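Local structure of pectinesterase A (Erwinia chrysanthemi, 2NTP) at residues P244-T249 / I292-E297; A100-I105 / F144-L149. The protein catalyses the hydrolysis of methyl esters in pectin, releasing methanol, probably as the first step in maceration and soft-rotting of plant tissue. All coordinates share one frame; numbering follows the deposited sequence.

Interaction 1. Residues P244-T249 / I292-E297. With ADA (alpha-D-galactopyranuronic acid), chain C; ADA (alpha-D-galactopyranuronic acid), chain B.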
loop_
_atom_site.group_PDB
_atom_site.type_symbol
_atom_site.label_atom_id
_atom_site.label_comp_id
_atom_site.label_asym_id
_atom_site.label_seq_id
_atom_site.Cartn_x
_atom_site.Cartn_y
_atom_site.Cartn_z
ATOM N N PRO A 244 0.401 0.526 15.373
ATOM C CA PRO A 244 1.825 0.809 15.186
ATOM C C PRO A 244 2.656 -0.425 14.855
ATOM O O PRO A 244 2.842 -1.292 15.709
ATOM C CB PRO A 244 2.258 1.388 16.548
ATOM C CG PRO A 244 1.055 1.261 17.464
ATOM C CD PRO A 244 0.057 0.375 16.797
ATOM N N TRP A 245 3.161 -0.492 13.622
ATOM C CA TRP A 245 4.009 -1.606 13.218
ATOM C C TRP A 245 5.464 -1.348 13.582
ATOM O O TRP A 245 6.082 -0.401 13.094
ATOM C CB TRP A 245 3.869 -1.894 11.718
ATOM C CG TRP A 245 4.653 -3.093 11.271
ATOM C CD1 TRP A 245 4.819 -4.267 11.955
ATOM C CD2 TRP A 245 5.356 -3.247 10.031
ATOM N NE1 TRP A 245 5.596 -5.135 11.224
ATOM C CE2 TRP A 245 5.943 -4.534 10.041
ATOM C CE3 TRP A 245 5.559 -2.416 8.917
ATOM C CZ2 TRP A 245 6.712 -5.019 8.973
ATOM C CZ3 TRP A 245 6.332 -2.892 7.858
ATOM C CH2 TRP A 245 6.897 -4.187 7.893
ATOM N N HIS A 246 5.992 -2.196 14.458
ATOM C CA HIS A 246 7.405 -2.172 14.812
ATOM C C HIS A 246 8.040 -3.423 14.218
ATOM O O HIS A 246 8.005 -4.482 14.843
ATOM C CB HIS A 246 7.560 -2.144 16.339
ATOM C CG HIS A 246 7.103 -0.863 16.971
ATOM N ND1 HIS A 246 7.967 -0.006 17.622
ATOM C CD2 HIS A 246 5.879 -0.285 17.036
ATOM C CE1 HIS A 246 7.293 1.038 18.072
ATOM N NE2 HIS A 246 6.024 0.895 17.729
ATOM N N PRO A 247 8.594 -3.316 12.990
ATOM C CA PRO A 247 9.008 -4.501 12.242
ATOM C C PRO A 247 10.092 -5.287 12.958
ATOM O O PRO A 247 10.960 -4.696 13.605
ATOM C CB PRO A 247 9.563 -3.921 10.934
ATOM C CG PRO A 247 8.953 -2.585 10.814
ATOM C CD PRO A 247 8.865 -2.084 12.228
ATOM N N THR A 248 10.010 -6.612 12.861
ATOM C CA THR A 248 11.115 -7.465 13.286
ATOM C C THR A 248 12.331 -7.036 12.475
ATOM O O THR A 248 12.284 -6.982 11.234
ATOM C CB THR A 248 10.795 -8.945 13.068
ATOM O OG1 THR A 248 9.604 -9.279 13.790
ATOM C CG2 THR A 248 11.944 -9.827 13.548
ATOM N N THR A 249 13.404 -6.705 13.189
ATOM C CA THR A 249 14.587 -6.087 12.608
ATOM C C THR A 249 15.828 -6.703 13.247
ATOM O O THR A 249 15.835 -6.970 14.443
ATOM C CB THR A 249 14.563 -4.556 12.841
ATOM O OG1 THR A 249 13.374 -4.000 12.249
ATOM C CG2 THR A 249 15.785 -3.871 12.234
ATOM N N ILE A 292 5.409 -7.965 23.295
ATOM C CA ILE A 292 5.422 -6.550 23.644
ATOM C C ILE A 292 4.317 -5.847 22.861
ATOM O O ILE A 292 4.126 -6.124 21.674
ATOM C CB ILE A 292 6.823 -5.900 23.403
ATOM C CG1 ILE A 292 6.820 -4.414 23.790
ATOM C CG2 ILE A 292 7.307 -6.126 21.963
ATOM C CD1 ILE A 292 8.216 -3.800 23.936
ATOM N N TRP A 293 3.568 -4.987 23.548
ATOM C CA TRP A 293 2.485 -4.227 22.931
ATOM C C TRP A 293 2.896 -2.789 22.691
ATOM O O TRP A 293 3.462 -2.130 23.570
ATOM C CB TRP A 293 1.208 -4.284 23.780
ATOM C CG TRP A 293 0.538 -5.624 23.725
ATOM C CD1 TRP A 293 0.710 -6.660 24.595
ATOM C CD2 TRP A 293 -0.389 -6.083 22.731
ATOM N NE1 TRP A 293 -0.055 -7.738 24.211
ATOM C CE2 TRP A 293 -0.743 -7.410 23.073
ATOM C CE3 TRP A 293 -0.954 -5.506 21.586
ATOM C CZ2 TRP A 293 -1.640 -8.170 22.311
ATOM C CZ3 TRP A 293 -1.852 -6.266 20.825
ATOM C CH2 TRP A 293 -2.185 -7.579 21.197
ATOM N N PHE A 294 2.608 -2.315 21.486
ATOM C CA PHE A 294 2.846 -0.933 21.112
ATOM C C PHE A 294 1.504 -0.222 20.991
ATOM O O PHE A 294 0.612 -0.681 20.275
ATOM C CB PHE A 294 3.634 -0.868 19.810
ATOM C CG PHE A 294 4.934 -1.610 19.867
ATOM C CD1 PHE A 294 6.038 -1.059 20.515
ATOM C CD2 PHE A 294 5.055 -2.869 19.283
ATOM C CE1 PHE A 294 7.254 -1.753 20.568
ATOM C CE2 PHE A 294 6.260 -3.569 19.331
ATOM C CZ PHE A 294 7.361 -3.006 19.978
ATOM N N ASN A 295 1.368 0.885 21.715
ATOM C CA ASN A 295 0.077 1.548 21.884
ATOM C C ASN A 295 -0.101 2.781 21.004
ATOM O O ASN A 295 0.867 3.500 20.738
ATOM C CB ASN A 295 -0.129 1.909 23.359
ATOM C CG ASN A 295 -0.125 0.688 24.267
ATOM O OD1 ASN A 295 -0.727 -0.347 23.959
ATOM N ND2 ASN A 295 0.551 0.810 25.403
ATOM N N PRO A 296 -1.347 3.038 20.555
ATOM C CA PRO A 296 -1.590 4.171 19.667
ATOM C C PRO A 296 -1.267 5.526 20.308
ATOM O O PRO A 296 -0.834 6.446 19.610
ATOM C CB PRO A 296 -3.086 4.052 19.343
ATOM C CG PRO A 296 -3.664 3.255 20.470
ATOM C CD PRO A 296 -2.586 2.283 20.832
ATOM N N GLU A 297 -1.453 5.638 21.624
ATOM C CA GLU A 297 -1.187 6.895 22.329
ATOM C C GLU A 297 0.307 7.244 22.353
ATOM O O GLU A 297 0.679 8.409 22.533
ATOM C CB GLU A 297 -1.781 6.877 23.748
ATOM C CG GLU A 297 -1.202 5.817 24.676
ATOM C CD GLU A 297 -2.017 4.532 24.721
ATOM O OE1 GLU A 297 -2.708 4.196 23.731
ATOM O OE2 GLU A 297 -1.955 3.847 25.769
HETATM C C1 ADA C . 4.261 -7.768 9.257
HETATM C C2 ADA C . 4.783 -8.331 7.929
HETATM C C3 ADA C . 5.486 -9.662 8.178
HETATM C C4 ADA C . 6.588 -9.494 9.224
HETATM C C5 ADA C . 5.994 -8.916 10.510
HETATM C C6 ADA C . 7.069 -8.693 11.534
HETATM O O2 ADA C . 3.707 -8.533 7.005
HETATM O O3 ADA C . 6.009 -10.193 6.954
HETATM O O4 ADA C . 7.611 -8.610 8.749
HETATM O O5 ADA C . 5.307 -7.680 10.240
HETATM O O6B ADA C . 7.237 -7.538 11.989
HETATM O O6A ADA C . 7.754 -9.682 11.891
HETATM C C1 ADA B . 8.974 -9.065 8.637
HETATM C C2 ADA B . 9.967 -7.902 8.667
HETATM C C3 ADA B . 9.833 -7.038 7.412
HETATM C C4 ADA B . 9.909 -7.893 6.143
HETATM C C5 ADA B . 8.883 -9.023 6.226
HETATM C C6 ADA B . 8.945 -9.929 5.025
HETATM O O2 ADA B . 9.707 -7.118 9.834
HETATM O O3 ADA B . 10.833 -6.004 7.403
HETATM O O4 ADA B . 11.211 -8.480 6.001
HETATM O O5 ADA B . 9.109 -9.797 7.414
HETATM O O6B ADA B . 9.026 -9.423 3.885
HETATM O O6A ADA B . 8.908 -11.161 5.218
#
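H246 and F294 stack face to face, and this pair is the tight part of the contact. Their ring centroids lie 3.5 Å apart and their planes are only 7° from parallel. H246 CD2 sits over F294 CG at 3.3 Å. The two side chains come from opposite directions. H246 CB also lies over the F294 face and makes a CH-pi contact. No hydrogen bond joins the two segments. The rotation of the imidazole is instead fixed from outside, by a bond between ND1 and the carbonyl of D258.

Beyond the stack the packing thins. P244 CG lies 3.4 Å from the carbonyl O of F294, but P244 CG and F294 CB are 4.1 Å apart. P244 CG touches N295 and P296 loosely, at their backbone atoms. In both residues the bond to CB points away from 244-249. W293 and E297 are exposed and take no part in the contact; the W293 ring meets K281 in a cation-pi contact.

The CB of W245 points away from 292-297. Its CG is anti to the backbone N (chi1 -176°), which carries the indole to the substrate-binding side, where P247 CG covers one face of the ring. NE1 donates to O6B of the chain C galacturonate at 3.0 Å. It makes a second, weak bond to the ring oxygen O5 of that sugar. T248 N also reaches O6B, at 3.1 Å and nearly straight (166°), while T248 OG1 donates to O6A over 2.7 Å. The chain B sugar gives its O2 hydroxyl to the T248 carbonyl.

Within 244-249, uncharged donors hold both oxygens of the chain C carboxylate, O6B twice and O6A once. This chemistry is consistent with recognition of a galacturonate whose acid group carries no methyl ester.

Interaction 2. Residues A100-I105 / F144-L149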
loop_
_atom_site.group_PDB
_atom_site.type_symbol
_atom_site.label_atom_id
_atom_site.label_comp_id
_atom_site.label_asym_id
_atom_site.label_seq_id
_atom_site.Cartn_x
_atom_site.Cartn_y
_atom_site.Cartn_z
ATOM N N ALA A 100 3.245 5.472 -12.444
ATOM C CA ALA A 100 2.196 4.697 -13.089
ATOM C C ALA A 100 0.933 5.536 -13.139
ATOM O O ALA A 100 0.603 6.229 -12.170
ATOM C CB ALA A 100 1.943 3.392 -12.337
ATOM N N GLN A 101 0.232 5.475 -14.270
ATOM C CA GLN A 101 -1.016 6.208 -14.449
ATOM C C GLN A 101 -2.086 5.340 -15.105
ATOM O O GLN A 101 -1.779 4.549 -15.995
ATOM C CB GLN A 101 -0.792 7.471 -15.295
ATOM C CG GLN A 101 -2.051 8.335 -15.439
ATOM C CD GLN A 101 -1.906 9.466 -16.443
ATOM O OE1 GLN A 101 -1.003 9.465 -17.280
ATOM N NE2 GLN A 101 -2.808 10.438 -16.362
ATOM N N SER A 102 -3.328 5.498 -14.642
ATOM C CA SER A 102 -4.524 4.918 -15.267
ATOM C C SER A 102 -4.421 3.408 -15.451
ATOM O O SER A 102 -4.574 2.877 -16.553
ATOM C CB SER A 102 -4.849 5.639 -16.584
ATOM O OG SER A 102 -5.101 7.008 -16.338
ATOM N N LEU A 103 -4.137 2.720 -14.351
ATOM C CA LEU A 103 -4.070 1.265 -14.363
ATOM C C LEU A 103 -4.358 0.679 -12.993
ATOM O O LEU A 103 -4.298 1.375 -11.979
ATOM C CB LEU A 103 -2.725 0.773 -14.904
ATOM C CG LEU A 103 -1.431 1.252 -14.258
ATOM C CD1 LEU A 103 -1.109 0.421 -13.037
ATOM C CD2 LEU A 103 -0.274 1.204 -15.261
ATOM N N THR A 104 -4.692 -0.605 -12.989
ATOM C CA THR A 104 -4.962 -1.348 -11.760
ATOM C C THR A 104 -3.837 -2.346 -11.523
ATOM O O THR A 104 -3.369 -2.996 -12.464
ATOM C CB THR A 104 -6.309 -2.085 -11.844
ATOM O OG1 THR A 104 -7.365 -1.136 -12.058
ATOM C CG2 THR A 104 -6.584 -2.877 -10.556
ATOM N N ILE A 105 -3.403 -2.444 -10.266
ATOM C CA ILE A 105 -2.404 -3.418 -9.833
ATOM C C ILE A 105 -3.050 -4.276 -8.742
ATOM O O ILE A 105 -3.538 -3.751 -7.738
ATOM C CB ILE A 105 -1.134 -2.733 -9.267
ATOM C CG1 ILE A 105 -0.530 -1.764 -10.298
ATOM C CG2 ILE A 105 -0.111 -3.786 -8.837
ATOM C CD1 ILE A 105 0.463 -0.747 -9.712
ATOM N N PHE A 144 1.909 7.740 -8.377
ATOM C CA PHE A 144 0.811 6.905 -8.855
ATOM C C PHE A 144 -0.443 7.751 -8.991
ATOM O O PHE A 144 -0.984 8.220 -7.994
ATOM C CB PHE A 144 0.594 5.727 -7.898
ATOM C CG PHE A 144 1.828 4.904 -7.689
ATOM C CD1 PHE A 144 2.775 5.281 -6.735
ATOM C CD2 PHE A 144 2.067 3.780 -8.475
ATOM C CE1 PHE A 144 3.944 4.533 -6.553
ATOM C CE2 PHE A 144 3.228 3.028 -8.302
ATOM C CZ PHE A 144 4.169 3.411 -7.339
ATOM N N LYS A 145 -0.881 7.967 -10.231
ATOM C CA LYS A 145 -2.054 8.806 -10.500
ATOM C C LYS A 145 -3.148 8.008 -11.195
ATOM O O LYS A 145 -2.883 7.336 -12.192
ATOM C CB LYS A 145 -1.685 10.027 -11.350
ATOM C CG LYS A 145 -2.867 10.982 -11.556
ATOM C CD LYS A 145 -2.459 12.339 -12.079
ATOM C CE LYS A 145 -3.651 13.288 -12.112
ATOM N NZ LYS A 145 -4.050 13.780 -10.753
ATOM N N ASP A 146 -4.372 8.100 -10.673
ATOM C CA ASP A 146 -5.507 7.342 -11.207
ATOM C C ASP A 146 -5.146 5.852 -11.264
ATOM O O ASP A 146 -5.274 5.183 -12.296
ATOM C CB ASP A 146 -5.924 7.897 -12.574
ATOM C CG ASP A 146 -7.182 7.244 -13.124
ATOM O OD1 ASP A 146 -8.107 6.928 -12.343
ATOM O OD2 ASP A 146 -7.238 7.061 -14.360
ATOM N N VAL A 147 -4.673 5.343 -10.133
ATOM C CA VAL A 147 -4.269 3.944 -10.019
ATOM C C VAL A 147 -5.156 3.260 -8.981
ATOM O O VAL A 147 -5.555 3.879 -7.995
ATOM C CB VAL A 147 -2.769 3.820 -9.626
ATOM C CG1 VAL A 147 -2.409 2.398 -9.212
ATOM C CG2 VAL A 147 -1.873 4.268 -10.786
ATOM N N SER A 148 -5.480 1.998 -9.234
ATOM C CA SER A 148 -6.228 1.179 -8.288
ATOM C C SER A 148 -5.340 0.061 -7.789
ATOM O O SER A 148 -4.748 -0.648 -8.594
ATOM C CB SER A 148 -7.471 0.596 -8.963
ATOM O OG SER A 148 -8.139 -0.323 -8.106
ATOM N N LEU A 149 -5.246 -0.082 -6.465
ATOM C CA LEU A 149 -4.450 -1.140 -5.845
ATOM C C LEU A 149 -5.372 -2.098 -5.108
ATOM O O LEU A 149 -6.146 -1.679 -4.239
ATOM C CB LEU A 149 -3.430 -0.549 -4.868
ATOM C CG LEU A 149 -2.487 0.536 -5.390
ATOM C CD1 LEU A 149 -1.535 0.975 -4.277
ATOM C CD2 LEU A 149 -1.715 0.053 -6.613
#
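The F144 ring is met obliquely by the methyl of A100, with A100 CB 3.9 Å from F144 CD2. F165, on the next strand, stacks on the same ring. A second flat group, the D146 carboxylate, accepts a hydrogen bond at OD2 from S102 OG at 2.9 Å. It does so through the anti lone pair, the one turned away from OD1. D146 CG lies anti to the backbone N (chi1 -174°), which brings OD2 across to the serine. OD1 has a long, weak ion pair with R62.

S102 and D146 mark the same corner on successive coils. Both take up a left-handed backbone conformation, and the strands before and after them belong to different sheets. This is the right-handed parallel beta-helix of the pectin lyase-like clan, with each coil stacked in register on the next. A100 pairs with F144 and Q101 with K145 before the corner; T104 pairs with S148 and I105 with L149 after it.

Backbone bonds run through both sheets: K145 N to A100 O, S102 N to K145 O, S148 N to L103 O and I105 N to S148 O. The last is the shortest, at 2.8 Å. At the bend itself the bond from L103 N to D146 O is weak.

On the face that carries A100, F144, L103, V147, I105 and L149 the side chains are apolar. V147 CG1 meets L103 CD1 and I105 CD1, and V147 CG2 packs on the A100 carbonyl. I105 CD1 lies 3.9 Å from L149 CD2. On the face of Q101 and K145, K145 NZ makes a salt bridge with D167; on that of T104 and S148, T104 OG1 is hydrogen-bonded to R62 O.

In the fold
The two contacts lie on opposite sides of the chain's centre. Their own centres are 30 Å apart, and their nearest atoms about 15 Å, so they do not touch. Interaction 2 joins neighbouring coils of the beta-helix and comes first along the chain. Interaction 1 belongs to later segments, next to the bound saccharide. It supplies W245 and T248 to the substrate site, and the P244 side chain is about 8 Å from that of Y206, another substrate-binding residue. Interaction 2 holds no ligand contact. It approaches the active site through L149, whose side chain is about 11 Å from that of D154, the proton donor.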